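Local coordinates for pollen-specific leucine-rich repeat extensin-like protein 1 (Arabidopsis thaliana, PDB 6TME) that is a pollen cell-wall glycoprotein whose leucine-rich repeat domain probably binds signalling peptides during pollen tube growth, at residues A[43-46]-A[47-51]; A[72-75]-A[76-79]; A[158-161]-A[162-165]. One frame throughout, in Å; residues are numbered along the deposited sequence.

Contact 1: A[43-46]-A[47-51]; sequences RLKR and AYIAL. With SO4 (sulfate ion), chain J; SO4 (sulfate ion), chain P.
Lys45 and Ile49 meet one turn apart on the opening turns of helix 43-56, their side chains crossing at a slant with Lys45 CG 4.0 Å from Ile49 CD1. Ile49 CG1 also lies 3.4 Å from Lys45 O, so the branch follows the same carbonyl that its own backbone uses. That bond, Ile49 N to Lys45 O at 2.9 Å with an N-H...O angle of 168°, is nearly straight. The bonds from Tyr48 N to Leu44 O (2.8 Å) and from Ala50 N to Arg46 O (3.1 Å) continue the i to i+4 pattern of an alpha helix.

The Lys45 side chain starts with CG opposite the backbone N (chi1 173°) and stays extended, which carries NZ out to one sulfate ion. The bond to O1 there is very short, and its exact length is doubtful. Arg43 bends at chi3 and sends NE to O1 of a second sulfate at 3.3 Å and 135°, while O4 of that ion sits at the edge of the guanidinium, in its plane. Further out, Asn42 OD1 accepts a hydrogen bond from Lys45 N, and Leu44 and Ala47 pack on Val94 of strand 92-98.

Both anions probably come from the crystallisation liquor. They are consistent with a cationic outer surface, whereas Leu44 and Ala47 make the strand side apolar; the positive helix end may add to the attraction.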
loop_
_atom_site.group_PDB
_atom_site.type_symbol
_atom_site.label_atom_id
_atom_site.label_comp_id
_atom_site.label_asym_id
_atom_site.label_seq_id
_atom_site.Cartn_x
_atom_site.Cartn_y
_atom_site.Cartn_z
ATOM N N ARG A 43 30.686 -18.328 -3.479
ATOM C CA ARG A 43 29.475 -17.563 -3.213
ATOM C C ARG A 43 28.990 -16.804 -4.449
ATOM O O ARG A 43 27.787 -16.801 -4.752
ATOM C CB ARG A 43 29.752 -16.619 -2.047
ATOM C CG ARG A 43 28.727 -15.589 -1.754
ATOM C CD ARG A 43 29.110 -14.841 -0.483
ATOM N NE ARG A 43 29.387 -15.746 0.622
ATOM C CZ ARG A 43 29.002 -15.540 1.877
ATOM N NH1 ARG A 43 28.302 -14.457 2.192
ATOM N NH2 ARG A 43 29.315 -16.423 2.819
ATOM N N LEU A 44 29.899 -16.140 -5.174
ATOM C CA LEU A 44 29.450 -15.408 -6.358
ATOM C C LEU A 44 29.088 -16.350 -7.506
ATOM O O LEU A 44 28.267 -15.991 -8.352
ATOM C CB LEU A 44 30.499 -14.385 -6.799
ATOM C CG LEU A 44 30.554 -13.148 -5.879
ATOM C CD1 LEU A 44 31.726 -12.235 -6.196
ATOM C CD2 LEU A 44 29.259 -12.348 -5.932
ATOM N N LYS A 45 29.667 -17.550 -7.531
ATOM C CA LYS A 45 29.228 -18.582 -8.455
ATOM C C LYS A 45 27.751 -18.916 -8.246
ATOM O O LYS A 45 26.993 -19.068 -9.210
ATOM C CB LYS A 45 30.104 -19.821 -8.265
ATOM C CG LYS A 45 29.649 -21.020 -9.058
ATOM C CD LYS A 45 30.644 -22.175 -8.999
ATOM C CE LYS A 45 30.191 -23.305 -9.928
ATOM N NZ LYS A 45 30.833 -24.617 -9.637
ATOM N N ARG A 46 27.329 -19.027 -6.990
ATOM C CA ARG A 46 25.918 -19.221 -6.691
ATOM C C ARG A 46 25.071 -18.076 -7.251
ATOM O O ARG A 46 23.977 -18.304 -7.787
ATOM C CB ARG A 46 25.750 -19.363 -5.184
ATOM C CG ARG A 46 25.938 -20.793 -4.712
ATOM C CD ARG A 46 26.218 -20.842 -3.243
ATOM N NE ARG A 46 25.209 -20.102 -2.487
ATOM C CZ ARG A 46 25.496 -19.301 -1.465
ATOM N NH1 ARG A 46 26.757 -19.161 -1.072
ATOM N NH2 ARG A 46 24.525 -18.655 -0.826
ATOM N N ALA A 47 25.576 -16.842 -7.185
ATOM C CA ALA A 47 24.833 -15.740 -7.796
ATOM C C ALA A 47 24.832 -15.859 -9.309
ATOM O O ALA A 47 23.817 -15.566 -9.955
ATOM C CB ALA A 47 25.403 -14.385 -7.379
ATOM N N TYR A 48 25.965 -16.279 -9.885
ATOM C CA TYR A 48 26.075 -16.426 -11.333
ATOM C C TYR A 48 25.046 -17.421 -11.857
ATOM O O TYR A 48 24.358 -17.157 -12.847
ATOM C CB TYR A 48 27.493 -16.879 -11.715
ATOM C CG TYR A 48 27.631 -17.222 -13.189
ATOM C CD1 TYR A 48 27.727 -16.213 -14.145
ATOM C CD2 TYR A 48 27.627 -18.550 -13.631
ATOM C CE1 TYR A 48 27.846 -16.501 -15.478
ATOM C CE2 TYR A 48 27.742 -18.851 -14.978
ATOM C CZ TYR A 48 27.850 -17.816 -15.898
ATOM O OH TYR A 48 27.943 -18.068 -17.252
ATOM N N ILE A 49 24.953 -18.585 -11.213
ATOM C CA ILE A 49 23.993 -19.606 -11.626
ATOM C C ILE A 49 22.557 -19.074 -11.524
ATOM O O ILE A 49 21.750 -19.218 -12.456
ATOM C CB ILE A 49 24.203 -20.876 -10.781
ATOM C CG1 ILE A 49 25.551 -21.532 -11.132
ATOM C CG2 ILE A 49 23.023 -21.856 -10.948
ATOM C CD1 ILE A 49 26.081 -22.532 -10.052
ATOM N N ALA A 50 22.227 -18.437 -10.393
ATOM C CA ALA A 50 20.919 -17.808 -10.217
ATOM C C ALA A 50 20.587 -16.856 -11.357
ATOM O O ALA A 50 19.495 -16.923 -11.946
ATOM C CB ALA A 50 20.876 -17.059 -8.886
ATOM N N LEU A 51 21.520 -15.960 -11.686
ATOM C CA LEU A 51 21.185 -14.922 -12.655
ATOM C C LEU A 51 21.117 -15.487 -14.061
ATOM O O LEU A 51 20.302 -15.032 -14.869
ATOM C CB LEU A 51 22.183 -13.772 -12.582
ATOM C CG LEU A 51 22.135 -12.987 -11.275
ATOM C CD1 LEU A 51 23.417 -12.137 -11.120
ATOM C CD2 LEU A 51 20.866 -12.139 -11.161
HETATM S S SO4 J . 32.336 -18.140 0.856
HETATM O O1 SO4 J . 32.249 -17.096 -0.161
HETATM O O2 SO4 J . 33.483 -19.001 0.554
HETATM O O3 SO4 J . 32.523 -17.564 2.199
HETATM O O4 SO4 J . 31.103 -18.925 0.785
HETATM S S SO4 P . 31.659 -25.124 -6.243
HETATM O O1 SO4 P . 30.853 -25.481 -7.406
HETATM O O2 SO4 P . 32.882 -24.440 -6.663
HETATM O O3 SO4 P . 32.008 -26.344 -5.517
HETATM O O4 SO4 P . 30.882 -24.239 -5.376
#

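Contact 2: A[72-75]-A[76-79]; sequences PDVC and SYKG
Val74 and Tyr77 form the tight half of a 3-10 turn in the cysteine-containing N-terminal cap of the leucine-rich repeat domain, just after an inverse gamma turn centred on Asp73. Val74 CA sits 3.9 Å from the centroid of the Tyr77 ring and 15° off its normal, a CH-pi contact over the face. The bond from Tyr77 N to Val74 O, 2.9 Å long, joins residues three apart, as the turn requires. Tyr77 CG stands opposite its own carbonyl carbon (chi1 -72°), which folds the ring back over Val74. Beyond the turn, Tyr77 stacks with Trp69, and its hydroxyl is hydrogen-bonded to Gly71 O and Gln52 NE2, so this buried phenol is fixed at both its ring and its tip. Cys75 adds a covalent tie, the disulfide to Cys82.

The other half faces solvent, where Asp73 and Ser76 are exposed and meet through polar atoms, without the first half's ring packing. Here Asp73 O takes two donors from one residue. Ser76 N, at 3.1 Å from Asp73 O, approaches from above the carbonyl plane, 48° out of it. Ser76 OG lies in that plane, 2.6 Å from Asp73 O, with Asp73 OD2 3.1 Å from the same OG.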
loop_
_atom_site.group_PDB
_atom_site.type_symbol
_atom_site.label_atom_id
_atom_site.label_comp_id
_atom_site.label_asym_id
_atom_site.label_seq_id
_atom_site.Cartn_x
_atom_site.Cartn_y
_atom_site.Cartn_z
ATOM N N PRO A 72 31.436 -14.380 -15.383
ATOM C CA PRO A 72 31.299 -14.568 -13.932
ATOM C C PRO A 72 31.411 -13.298 -13.099
ATOM O O PRO A 72 31.312 -13.382 -11.867
ATOM C CB PRO A 72 32.459 -15.522 -13.621
ATOM C CG PRO A 72 33.521 -15.079 -14.594
ATOM C CD PRO A 72 32.786 -14.711 -15.862
ATOM N N ASP A 73 31.620 -12.127 -13.703
ATOM C CA ASP A 73 31.584 -10.863 -12.961
ATOM C C ASP A 73 30.137 -10.377 -12.779
ATOM O O ASP A 73 29.681 -9.405 -13.387
ATOM C CB ASP A 73 32.427 -9.822 -13.674
ATOM C CG ASP A 73 32.599 -8.564 -12.852
ATOM O OD1 ASP A 73 32.303 -8.614 -11.633
ATOM O OD2 ASP A 73 33.009 -7.530 -13.431
ATOM N N VAL A 74 29.415 -11.052 -11.877
ATOM C CA VAL A 74 27.994 -10.739 -11.675
ATOM C C VAL A 74 27.783 -9.289 -11.234
ATOM O O VAL A 74 26.766 -8.667 -11.584
ATOM C CB VAL A 74 27.359 -11.723 -10.666
ATOM C CG1 VAL A 74 27.175 -13.077 -11.299
ATOM C CG2 VAL A 74 28.205 -11.839 -9.406
ATOM N N CYS A 75 28.733 -8.726 -10.484
ATOM C CA CYS A 75 28.590 -7.379 -9.953
ATOM C C CYS A 75 28.499 -6.320 -11.038
ATOM O O CYS A 75 27.995 -5.220 -10.774
ATOM C CB CYS A 75 29.761 -7.079 -9.007
ATOM S SG CYS A 75 29.733 -8.129 -7.537
ATOM N N SER A 76 28.960 -6.625 -12.238
ATOM C CA SER A 76 28.854 -5.695 -13.344
ATOM C C SER A 76 27.577 -5.877 -14.161
ATOM O O SER A 76 27.322 -5.065 -15.064
ATOM C CB SER A 76 30.084 -5.843 -14.249
ATOM O OG SER A 76 30.195 -7.185 -14.685
ATOM N N TYR A 77 26.783 -6.919 -13.883
ATOM C CA TYR A 77 25.472 -7.072 -14.520
ATOM C C TYR A 77 24.569 -5.874 -14.236
ATOM O O TYR A 77 24.486 -5.390 -13.104
ATOM C CB TYR A 77 24.760 -8.331 -14.017
ATOM C CG TYR A 77 25.303 -9.642 -14.474
ATOM C CD1 TYR A 77 26.575 -9.750 -15.049
ATOM C CD2 TYR A 77 24.548 -10.787 -14.338
ATOM C CE1 TYR A 77 27.066 -10.972 -15.475
ATOM C CE2 TYR A 77 25.016 -12.012 -14.752
ATOM C CZ TYR A 77 26.280 -12.103 -15.328
ATOM O OH TYR A 77 26.741 -13.338 -15.744
ATOM N N LYS A 78 23.866 -5.410 -15.267
ATOM C CA LYS A 78 22.946 -4.296 -15.099
ATOM C C LYS A 78 21.754 -4.718 -14.248
ATOM O O LYS A 78 21.101 -5.726 -14.542
ATOM C CB LYS A 78 22.453 -3.794 -16.454
ATOM C CG LYS A 78 21.572 -2.549 -16.310
ATOM C CD LYS A 78 21.263 -1.879 -17.628
ATOM C CE LYS A 78 20.454 -0.602 -17.397
ATOM N NZ LYS A 78 19.950 0.016 -18.661
ATOM N N GLY A 79 21.464 -3.934 -13.199
ATOM C CA GLY A 79 20.377 -4.225 -12.283
ATOM C C GLY A 79 20.772 -5.074 -11.103
ATOM O O GLY A 79 19.929 -5.331 -10.220
#

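Contact 3: A[158-161]-A[162-165]; sequences TVAL and SWPS
The indole of Trp163 lies flat against the backbone of Val159 and Ala160, which together occupy one of its faces. Ala160 CA stands 3.8 Å from the centroid of the six-membered ring, 28° off the normal, a CH-pi contact displaced toward the rim. Val159 O is over the middle of the ring system on that same face, 4.0 Å from Trp163 CE2. Side chains add apolar packing along the benzo part: Ala160 CB is 3.7 Å from Trp163 CZ3, and Val159 CG2 is 4.3 Å from Trp163 CZ2. The ring also meets Phe145 at a slant, and NE1 gives its hydrogen to Leu136 O, which fixes the rotation of the buried indole.

Behind this face is a 3-10 turn. Val159 O receives both donors of Ser162: OG at 2.8 Å from Val159 O, in the carbonyl plane, and the backbone N at 3.0 Å from Val159 O, 57° out of that plane. A chi1 of 76° sets Ser162 OG between its own N and carbonyl carbon, directing it back to the turn it ends. The next bond, Trp163 N to Ala160 O, is weak at 3.4 Å.

Trp163 thus packs its indole under a short 3-10 turn between strands 151-153 and 168-170, and such a turn is a common convex-side element of a leucine-rich repeat solenoid.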
loop_
_atom_site.group_PDB
_atom_site.type_symbol
_atom_site.label_atom_id
_atom_site.label_comp_id
_atom_site.label_asym_id
_atom_site.label_seq_id
_atom_site.Cartn_x
_atom_site.Cartn_y
_atom_site.Cartn_z
ATOM N N THR A 158 2.835 -16.254 0.173
ATOM C CA THR A 158 3.092 -16.465 1.591
ATOM C C THR A 158 4.575 -16.666 1.916
ATOM O O THR A 158 4.942 -16.580 3.095
ATOM C CB THR A 158 2.240 -17.641 2.094
ATOM O OG1 THR A 158 2.327 -18.750 1.193
ATOM C CG2 THR A 158 0.774 -17.214 2.195
ATOM N N VAL A 159 5.435 -16.905 0.918
ATOM C CA VAL A 159 6.877 -16.919 1.167
ATOM C C VAL A 159 7.327 -15.629 1.852
ATOM O O VAL A 159 8.300 -15.628 2.623
ATOM C CB VAL A 159 7.649 -17.157 -0.152
ATOM C CG1 VAL A 159 7.441 -15.997 -1.119
ATOM C CG2 VAL A 159 9.152 -17.362 0.126
ATOM N N ALA A 160 6.606 -14.521 1.620
ATOM C CA ALA A 160 6.945 -13.269 2.288
ATOM C C ALA A 160 6.833 -13.383 3.801
ATOM O O ALA A 160 7.521 -12.651 4.523
ATOM C CB ALA A 160 6.056 -12.138 1.780
ATOM N N LEU A 161 5.991 -14.298 4.306
ATOM C CA LEU A 161 5.838 -14.438 5.752
ATOM C C LEU A 161 7.071 -15.052 6.398
ATOM O O LEU A 161 7.229 -14.966 7.619
ATOM C CB LEU A 161 4.611 -15.284 6.073
ATOM C CG LEU A 161 3.268 -14.718 5.576
ATOM C CD1 LEU A 161 2.169 -15.772 5.644
ATOM C CD2 LEU A 161 2.875 -13.472 6.363
ATOM N N SER A 162 7.947 -15.661 5.611
ATOM C CA SER A 162 9.095 -16.357 6.165
ATOM C C SER A 162 10.302 -15.451 6.376
ATOM O O SER A 162 11.310 -15.915 6.903
ATOM C CB SER A 162 9.486 -17.524 5.251
ATOM O OG SER A 162 10.159 -17.037 4.106
ATOM N N TRP A 163 10.227 -14.175 6.000
ATOM C CA TRP A 163 11.401 -13.313 6.039
ATOM C C TRP A 163 11.435 -12.585 7.374
ATOM O O TRP A 163 10.547 -11.771 7.635
ATOM C CB TRP A 163 11.375 -12.321 4.889
ATOM C CG TRP A 163 11.544 -12.966 3.549
ATOM C CD1 TRP A 163 12.340 -14.025 3.257
ATOM C CD2 TRP A 163 10.892 -12.606 2.322
ATOM N NE1 TRP A 163 12.244 -14.346 1.924
ATOM C CE2 TRP A 163 11.362 -13.492 1.325
ATOM C CE3 TRP A 163 9.968 -11.611 1.965
ATOM C CZ2 TRP A 163 10.944 -13.418 -0.006
ATOM C CZ3 TRP A 163 9.541 -11.545 0.647
ATOM C CH2 TRP A 163 10.035 -12.442 -0.326
ATOM N N PRO A 164 12.428 -12.836 8.240
ATOM C CA PRO A 164 12.430 -12.207 9.580
ATOM C C PRO A 164 12.812 -10.728 9.601
ATOM O O PRO A 164 12.670 -10.085 10.645
ATOM C CB PRO A 164 13.454 -13.037 10.353
ATOM C CG PRO A 164 14.418 -13.564 9.256
ATOM C CD PRO A 164 13.525 -13.801 8.051
ATOM N N SER A 165 13.303 -10.162 8.506
ATOM C CA SER A 165 13.734 -8.775 8.484
ATOM C C SER A 165 12.874 -7.949 7.544
ATOM O O SER A 165 13.236 -6.820 7.207
ATOM C CB SER A 165 15.214 -8.708 8.058
ATOM O OG SER A 165 16.071 -8.936 9.173
#

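All three contacts are local, each held within one continuous run of residues, so they follow in series and none nests in or crosses another. Contact 1 lies near the start of the modelled chain, in the first turns of helix 43-56. Contact 2 closes a turn in the loop before strand 80-85, and the two touch: Tyr48 CA lies 3.5 Å from Val74 CG1, and Leu51 CD1 3.7 Å from Tyr77 CD2. Together they join helix, loop and strand 92-98 into the N-terminal cap. Contact 3 lies between strands 151-153 and 168-170, in the solenoid repeats; its nearest atoms are about 13 Å from contact 1 and about 16 Å from contact 2.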